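Local coordinates for hydrophilic protein, virA protein (Chromobacterium violaceum, PDB 3BO6), which probably acts as a phosphothreonine lyase effector that removes phosphate from phosphothreonine by beta-elimination, in the manner of SpvC, at residues Thr8-Asp11 with Leu12-Asn15; Phe16-Leu19 with His20-Arg24; Gln205-Ala208 with Leu209-Pro213. All blocks are in the same frame, centred on the assembly; numbering follows the deposited sequence. Where two conformers were deposited one is given.

Interaction 1. Residues Thr8-Asp11 with Leu12-Asn15; sequences TNED and LKTN
The closing turns of helix 7-14 bring Glu10 and Lys13 together in a salt bridge spaced i to i+3, with Glu10 OE2 3.0 Å from Lys13 NZ. The two side chains run side by side in the same direction. The ammonium group meets OE2 on its syn side, somewhat out of the carboxylate plane, and the bend of the glutamate chain at its second torsion (chi2 -53°) folds the acid back to this position, while the lysine reaches it with an extended chain. Across the path of that chain lies Asn9, whose ND2 comes within 3.4 Å of Lys13 CE, so the last methylene of the lysine is flanked by an amide and a carboxylate.

This is the ordinary i to i+4 pattern of an alpha-helix worked through to its C-terminal end. Leu12 N bonds to Thr8 O, Lys13 N to Asn9 O, and Thr14 N to Glu10 O. Asn15 then departs from helical backbone angles just before helix 16-24 starts, and Asp11 O takes two hydrogen bonds from it: Asn15 N at 3.0 Å and Asn15 ND2 at 3.2 Å. These donors come from opposite faces of the carbonyl plane, which ties the asparagine side chain to the same oxygen as its own backbone. Asn15 ND2 also comes 2.9 Å from Asp11 OD1, but that bond is weak because it is strongly bent; the carboxylate and amide planes stand 54° apart.

Leu12 belongs to the buried face of the helix, its side chain resting on Pro213 and Leu217 of helix 213-219. Thr8, also buried, directs OG1 elsewhere, in a hydrogen bond to the carbonyl oxygen of Ser145.

Interaction 2. Residues Phe16-Leu19 with His20-Arg24; sequences FHSL and HNQMR
His20 meets two aromatic neighbours from the preceding turn, Phe16 and His17, in an oblique three-ring cluster along one flank of the helix. Its CD2 lies above the rim of one face of the Phe16 ring, with His20 CD2 4.1 Å from Phe16 CE2, and the ring planes meet at 55°, an oblique pairing rather than a stack. The imidazole planes of His17 and His20 are 84° apart, and this pairing is oblique too. His20 reaches this place through an unusual first torsion (chi1 77°), which sets CG between its own backbone N and carbonyl carbon and lays the ring back over the preceding turn; His17 O comes to lie over one face of the imidazole, offset toward the rim.

That carbonyl has a second role. His17 O accepts from Asn21 N at 3.3 Å and from Asn21 ND2 at 2.9 Å, the two donors reaching it from opposite faces of its plane. Bent back in this way, the Asn21 amide places ND2 over a face of the His17 ring, with ring and amide planes well away from parallel.

All of this decorates helix 16-24, whose regular backbone bonds include His20 N to Phe16 O. On another flank, Ser18 OG donates to Gln22 OE1 at 2.9 Å, linking side chains one turn apart; Gln22 also touches Ala149.

Leu19 faces the protein interior. Within the helix, Leu19 O accepts from Met23 N at 3.0 Å and lies 3.2 Å from Met23 CG. The leucine side chain leans on Ala149 and Leu152 of helix 149-168. Phe16, His20 and Met23 instead touch Leu217 of helix 213-219, with Met23 also reaching Leu152.

Interaction 3. Residues Gln205-Ala208 with Leu209-Pro213; sequences QSQA and LREEP
Leu209 carries the close-packed side of this single short helix, buried against Val181 and Ser197 and lying alongside Gln205, whose side chain runs in the same direction with Gln205 NE2 4.0 Å from Leu209 CD1. Leu209 N also bonds to Gln205 O at 3.0 Å. The amide of Gln205 is pinned from beyond the helix, its NE2 donating to the carbonyl oxygens of Ser179 and Gly198.

The solvent side is polar and less certain. Gln207 OE1 receives both NH1 (2.9 Å) and NE (3.1 Å) of Arg210, a side-on grip on a single oxygen lying in the guanidinium plane, though NE stands well above the amide carbonyl plane. Gln207 NE2 donates to Glu211 OE2 at 2.9 Å, so one amide bridges a base and an acid; since Gln207 was modelled in two conformers, these bonds belong to the one described.

Glu212, beyond the helix, occupies the N-cap position of helix 213-219, its carboxylate salt-bridged to Arg196. Helix 206-210 rests on strand 189-193 through Leu209 on Arg192, and the following Glu212 touches Tyr191 and Asn193 of the same strand, while Pro213 leads off against helix 7-14.

Interactions 1 and 2 follow one another directly along the chain, on helix 7-14 and helix 16-24, with centres about 12 Å apart; Leu12 CD2 and Leu19 CD1 touch at 3.6 Å across the junction. Interaction 3 comes near the C-terminus, its centre about 15 Å from that of interaction 1 and 19 Å from that of interaction 2. Pro213, where helix 213-219 begins, joins them: Asn9, Leu12 and Lys13 pack on it, and Phe16 lies near its carbonyl. The two N-terminal helices are thus packed against the C-terminal part of the chain, whose residues 206-212 lie beside strand 189-193 at an edge of the antiparallel sheet, so that both chain ends share one region of the alpha/beta fold.

Interaction 1. Residues Thr8-Asp11 with Leu12-Asn15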
loop_
_atom_site.group_PDB
_atom_site.type_symbol
_atom_site.label_atom_id
_atom_site.label_comp_id
_atom_site.label_asym_id
_atom_site.label_seq_id
_atom_site.Cartn_x
_atom_site.Cartn_y
_atom_site.Cartn_z
ATOM N N THR A 8 1.270 3.306 18.227
ATOM C CA THR A 8 0.604 3.927 17.089
ATOM C C THR A 8 -0.902 3.666 17.125
ATOM O O THR A 8 -1.717 4.583 16.957
ATOM C CB THR A 8 1.184 3.409 15.783
ATOM O OG1 THR A 8 2.591 3.688 15.742
ATOM C CG2 THR A 8 0.488 4.070 14.594
ATOM N N ASN A 9 -1.267 2.410 17.344
ATOM C CA ASN A 9 -2.671 2.026 17.386
ATOM C C ASN A 9 -3.392 2.598 18.625
ATOM O O ASN A 9 -4.533 3.042 18.535
ATOM C CB ASN A 9 -2.794 0.504 17.312
ATOM C CG ASN A 9 -4.219 0.052 17.081
ATOM O OD1 ASN A 9 -4.915 0.581 16.218
ATOM N ND2 ASN A 9 -4.654 -0.947 17.838
ATOM N N GLU A 10 -2.726 2.583 19.780
ATOM C CA GLU A 10 -3.346 3.157 20.976
ATOM C C GLU A 10 -3.663 4.648 20.808
ATOM O O GLU A 10 -4.691 5.140 21.287
ATOM C CB GLU A 10 -2.468 2.907 22.205
ATOM C CG GLU A 10 -2.361 1.434 22.587
ATOM C CD GLU A 10 -3.724 0.791 22.751
ATOM O OE1 GLU A 10 -4.481 1.235 23.643
ATOM O OE2 GLU A 10 -4.040 -0.154 22.002
ATOM N N ASP A 11 -2.778 5.366 20.117
ATOM C CA ASP A 11 -3.016 6.775 19.819
ATOM C C ASP A 11 -4.213 6.953 18.876
ATOM O O ASP A 11 -5.023 7.858 19.051
ATOM C CB ASP A 11 -1.757 7.430 19.237
ATOM C CG ASP A 11 -2.015 8.823 18.742
ATOM O OD1 ASP A 11 -2.186 9.722 19.586
ATOM O OD2 ASP A 11 -2.069 9.022 17.510
ATOM N N LEU A 12 -4.337 6.078 17.878
ATOM C CA LEU A 12 -5.506 6.119 17.001
ATOM C C LEU A 12 -6.810 5.906 17.777
ATOM O O LEU A 12 -7.816 6.526 17.465
ATOM C CB LEU A 12 -5.410 5.082 15.877
ATOM C CG LEU A 12 -4.366 5.303 14.792
ATOM C CD1 LEU A 12 -4.477 4.155 13.779
ATOM C CD2 LEU A 12 -4.536 6.672 14.112
ATOM N N LYS A 13 -6.794 5.004 18.759
ATOM C CA LYS A 13 -7.985 4.761 19.583
ATOM C C LYS A 13 -8.335 5.989 20.411
ATOM O O LYS A 13 -9.484 6.441 20.430
ATOM C CB LYS A 13 -7.778 3.553 20.498
ATOM C CG LYS A 13 -7.838 2.212 19.787
ATOM C CD LYS A 13 -7.472 1.096 20.769
ATOM C CE LYS A 13 -7.137 -0.203 20.074
ATOM N NZ LYS A 13 -6.696 -1.214 21.091
ATOM N N THR A 14 -7.334 6.543 21.083
ATOM C CA THR A 14 -7.552 7.697 21.943
ATOM C C THR A 14 -8.121 8.861 21.149
ATOM O O THR A 14 -8.973 9.605 21.633
ATOM C CB THR A 14 -6.235 8.136 22.603
ATOM O OG1 THR A 14 -5.743 7.077 23.427
ATOM C CG2 THR A 14 -6.439 9.390 23.450
ATOM N N ASN A 15 -7.657 9.014 19.915
ATOM C CA ASN A 15 -7.985 10.199 19.134
ATOM C C ASN A 15 -8.903 9.929 17.951
ATOM O O ASN A 15 -9.059 10.780 17.079
ATOM C CB ASN A 15 -6.697 10.897 18.681
ATOM C CG ASN A 15 -5.909 11.444 19.857
ATOM O OD1 ASN A 15 -6.344 12.385 20.511
ATOM N ND2 ASN A 15 -4.754 10.849 20.140
#

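Interaction 2. Residues Phe16-Leu19 with His20-Arg24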
loop_
_atom_site.group_PDB
_atom_site.type_symbol
_atom_site.label_atom_id
_atom_site.label_comp_id
_atom_site.label_asym_id
_atom_site.label_seq_id
_atom_site.Cartn_x
_atom_site.Cartn_y
_atom_site.Cartn_z
ATOM N N PHE A 16 -9.526 8.751 17.951
ATOM C CA PHE A 16 -10.347 8.293 16.829
ATOM C C PHE A 16 -11.386 9.317 16.377
ATOM O O PHE A 16 -11.420 9.707 15.201
ATOM C CB PHE A 16 -11.021 6.970 17.209
ATOM C CG PHE A 16 -11.739 6.291 16.068
ATOM C CD1 PHE A 16 -11.024 5.746 15.015
ATOM C CD2 PHE A 16 -13.117 6.145 16.083
ATOM C CE1 PHE A 16 -11.665 5.095 13.994
ATOM C CE2 PHE A 16 -13.773 5.489 15.049
ATOM C CZ PHE A 16 -13.031 4.968 13.995
ATOM N N HIS A 17 -12.233 9.761 17.304
ATOM C CA HIS A 17 -13.264 10.728 16.973
ATOM C C HIS A 17 -12.712 11.996 16.317
ATOM O O HIS A 17 -13.200 12.429 15.269
ATOM C CB HIS A 17 -14.071 11.101 18.215
ATOM C CG HIS A 17 -15.240 11.973 17.903
ATOM N ND1 HIS A 17 -15.246 13.334 18.124
ATOM C CD2 HIS A 17 -16.423 11.682 17.312
ATOM C CE1 HIS A 17 -16.397 13.837 17.717
ATOM N NE2 HIS A 17 -17.131 12.854 17.222
ATOM N N SER A 18 -11.691 12.579 16.932
ATOM C CA SER A 18 -11.082 13.795 16.390
ATOM C C SER A 18 -10.466 13.574 15.012
ATOM O O SER A 18 -10.618 14.402 14.103
ATOM C CB SER A 18 -10.018 14.326 17.343
ATOM O OG SER A 18 -9.393 15.467 16.786
ATOM N N LEU A 19 -9.762 12.457 14.860
ATOM C CA LEU A 19 -9.080 12.158 13.608
ATOM C C LEU A 19 -10.034 12.050 12.429
ATOM O O LEU A 19 -9.848 12.744 11.424
ATOM C CB LEU A 19 -8.202 10.910 13.749
ATOM C CG LEU A 19 -6.929 11.098 14.582
ATOM C CD1 LEU A 19 -6.282 9.751 14.917
ATOM C CD2 LEU A 19 -5.933 12.007 13.869
ATOM N N HIS A 20 -11.068 11.215 12.517
ATOM C CA HIS A 20 -11.921 11.070 11.341
ATOM C C HIS A 20 -12.736 12.332 11.039
ATOM O O HIS A 20 -12.985 12.652 9.882
ATOM C CB HIS A 20 -12.774 9.781 11.353
ATOM C CG HIS A 20 -13.979 9.809 12.247
ATOM N ND1 HIS A 20 -15.206 10.279 11.833
ATOM C CD2 HIS A 20 -14.168 9.315 13.493
ATOM C CE1 HIS A 20 -16.087 10.131 12.812
ATOM N NE2 HIS A 20 -15.483 9.545 13.829
ATOM N N ASN A 21 -13.112 13.073 12.069
ATOM C CA ASN A 21 -13.809 14.325 11.825
ATOM C C ASN A 21 -12.917 15.426 11.239
ATOM O O ASN A 21 -13.387 16.229 10.422
ATOM C CB ASN A 21 -14.532 14.759 13.098
ATOM C CG ASN A 21 -15.807 13.980 13.319
ATOM O OD1 ASN A 21 -16.762 14.126 12.564
ATOM N ND2 ASN A 21 -15.823 13.132 14.349
ATOM N N GLN A 22 -11.645 15.478 11.641
ATOM C CA GLN A 22 -10.699 16.388 10.986
ATOM C C GLN A 22 -10.526 15.997 9.519
ATOM O O GLN A 22 -10.560 16.858 8.633
ATOM C CB GLN A 22 -9.328 16.361 11.662
ATOM C CG GLN A 22 -9.259 17.003 13.031
ATOM C CD GLN A 22 -7.867 16.906 13.619
ATOM O OE1 GLN A 22 -7.638 16.184 14.589
ATOM N NE2 GLN A 22 -6.919 17.610 13.012
ATOM N N MET A 23 -10.350 14.706 9.251
ATOM C CA MET A 23 -10.175 14.237 7.874
ATOM C C MET A 23 -11.326 14.650 6.973
ATOM O O MET A 23 -11.108 15.066 5.827
ATOM C CB MET A 23 -10.022 12.713 7.830
ATOM C CG MET A 23 -8.718 12.191 8.429
ATOM S SD MET A 23 -8.778 10.407 8.681
ATOM C CE MET A 23 -8.759 9.846 6.974
ATOM N N ARG A 24 -12.544 14.567 7.489
ATOM C CA ARG A 24 -13.732 14.878 6.695
ATOM C C ARG A 24 -13.799 16.346 6.274
ATOM O O ARG A 24 -14.500 16.680 5.322
ATOM C CB ARG A 24 -15.013 14.466 7.439
ATOM C CG ARG A 24 -16.238 14.343 6.527
ATOM C CD ARG A 24 -17.421 13.671 7.217
ATOM N NE ARG A 24 -17.508 14.078 8.608
ATOM C CZ ARG A 24 -18.488 14.806 9.129
ATOM N NH1 ARG A 24 -18.440 15.127 10.409
ATOM N NH2 ARG A 24 -19.513 15.194 8.381
#

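Interaction 3. Residues Gln205-Ala208 with Leu209-Pro213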
loop_
_atom_site.group_PDB
_atom_site.type_symbol
_atom_site.label_atom_id
_atom_site.label_comp_id
_atom_site.label_asym_id
_atom_site.label_seq_id
_atom_site.Cartn_x
_atom_site.Cartn_y
_atom_site.Cartn_z
ATOM N N GLN A 205 -9.983 -13.986 10.764
ATOM C CA GLN A 205 -9.396 -12.721 11.206
ATOM C C GLN A 205 -10.048 -11.483 10.554
ATOM O O GLN A 205 -9.612 -10.351 10.795
ATOM C CB GLN A 205 -7.866 -12.715 10.974
ATOM C CG GLN A 205 -7.419 -12.625 9.500
ATOM C CD GLN A 205 -5.907 -12.764 9.314
ATOM O OE1 GLN A 205 -5.203 -13.266 10.196
ATOM N NE2 GLN A 205 -5.401 -12.321 8.159
ATOM N N SER A 206 -11.098 -11.689 9.763
ATOM C CA SER A 206 -11.750 -10.597 9.044
ATOM C C SER A 206 -12.355 -9.542 9.964
ATOM O O SER A 206 -12.191 -8.346 9.752
ATOM C CB SER A 206 -12.826 -11.146 8.114
ATOM O OG SER A 206 -13.467 -10.100 7.418
ATOM N N GLN A 207 -13.080 -9.981 10.984
ATOM C CA GLN A 207 -13.736 -9.026 11.865
ATOM C C GLN A 207 -12.709 -8.190 12.629
ATOM O O GLN A 207 -12.854 -6.963 12.739
ATOM C CB GLN A 207 -14.695 -9.736 12.820
ATOM C CG GLN A 207 -15.539 -8.772 13.641
ATOM C CD GLN A 207 -16.361 -7.840 12.776
ATOM O OE1 GLN A 207 -16.698 -8.162 11.635
ATOM N NE2 GLN A 207 -16.690 -6.670 13.318
ATOM N N ALA A 208 -11.655 -8.839 13.118
ATOM C CA ALA A 208 -10.591 -8.120 13.809
ATOM C C ALA A 208 -9.980 -7.065 12.893
ATOM O O ALA A 208 -9.732 -5.918 13.313
ATOM C CB ALA A 208 -9.521 -9.076 14.316
ATOM N N LEU A 209 -9.728 -7.428 11.633
ATOM C CA LEU A 209 -9.142 -6.455 10.725
ATOM C C LEU A 209 -10.088 -5.305 10.410
ATOM O O LEU A 209 -9.664 -4.154 10.333
ATOM C CB LEU A 209 -8.659 -7.114 9.427
ATOM C CG LEU A 209 -7.375 -7.949 9.534
ATOM C CD1 LEU A 209 -7.112 -8.703 8.228
ATOM C CD2 LEU A 209 -6.168 -7.076 9.901
ATOM N N ARG A 210 -11.380 -5.602 10.242
ATOM C CA ARG A 210 -12.369 -4.534 9.979
ATOM C C ARG A 210 -12.478 -3.570 11.165
ATOM O O ARG A 210 -12.896 -2.421 11.006
ATOM C CB ARG A 210 -13.751 -5.123 9.676
ATOM C CG ARG A 210 -13.897 -5.787 8.307
ATOM C CD ARG A 210 -15.360 -6.158 8.051
ATOM N NE ARG A 210 -15.769 -7.311 8.846
ATOM C CZ ARG A 210 -15.822 -8.553 8.374
ATOM N NH1 ARG A 210 -16.198 -9.553 9.162
ATOM N NH2 ARG A 210 -15.509 -8.788 7.109
ATOM N N GLU A 211 -12.102 -4.047 12.347
ATOM C CA GLU A 211 -12.086 -3.217 13.549
ATOM C C GLU A 211 -10.785 -2.441 13.788
ATOM O O GLU A 211 -10.715 -1.638 14.713
ATOM C CB GLU A 211 -12.483 -4.040 14.787
ATOM C CG GLU A 211 -13.906 -4.588 14.669
ATOM C CD GLU A 211 -14.372 -5.362 15.885
ATOM O OE1 GLU A 211 -13.634 -5.444 16.886
ATOM O OE2 GLU A 211 -15.496 -5.889 15.816
ATOM N N GLU A 212 -9.753 -2.669 12.976
ATOM C CA GLU A 212 -8.523 -1.897 13.119
ATOM C C GLU A 212 -8.811 -0.418 12.945
ATOM O O GLU A 212 -9.359 -0.010 11.928
ATOM C CB GLU A 212 -7.510 -2.315 12.049
ATOM C CG GLU A 212 -6.817 -3.649 12.334
ATOM C CD GLU A 212 -5.719 -3.539 13.394
ATOM O OE1 GLU A 212 -5.178 -2.431 13.612
ATOM O OE2 GLU A 212 -5.371 -4.588 13.989
ATOM N N PRO A 213 -8.416 0.407 13.917
ATOM C CA PRO A 213 -8.676 1.843 13.778
ATOM C C PRO A 213 -8.125 2.412 12.457
ATOM O O PRO A 213 -8.827 3.167 11.796
ATOM C CB PRO A 213 -7.977 2.425 15.017
ATOM C CG PRO A 213 -8.171 1.344 16.062
ATOM C CD PRO A 213 -7.968 0.043 15.277
#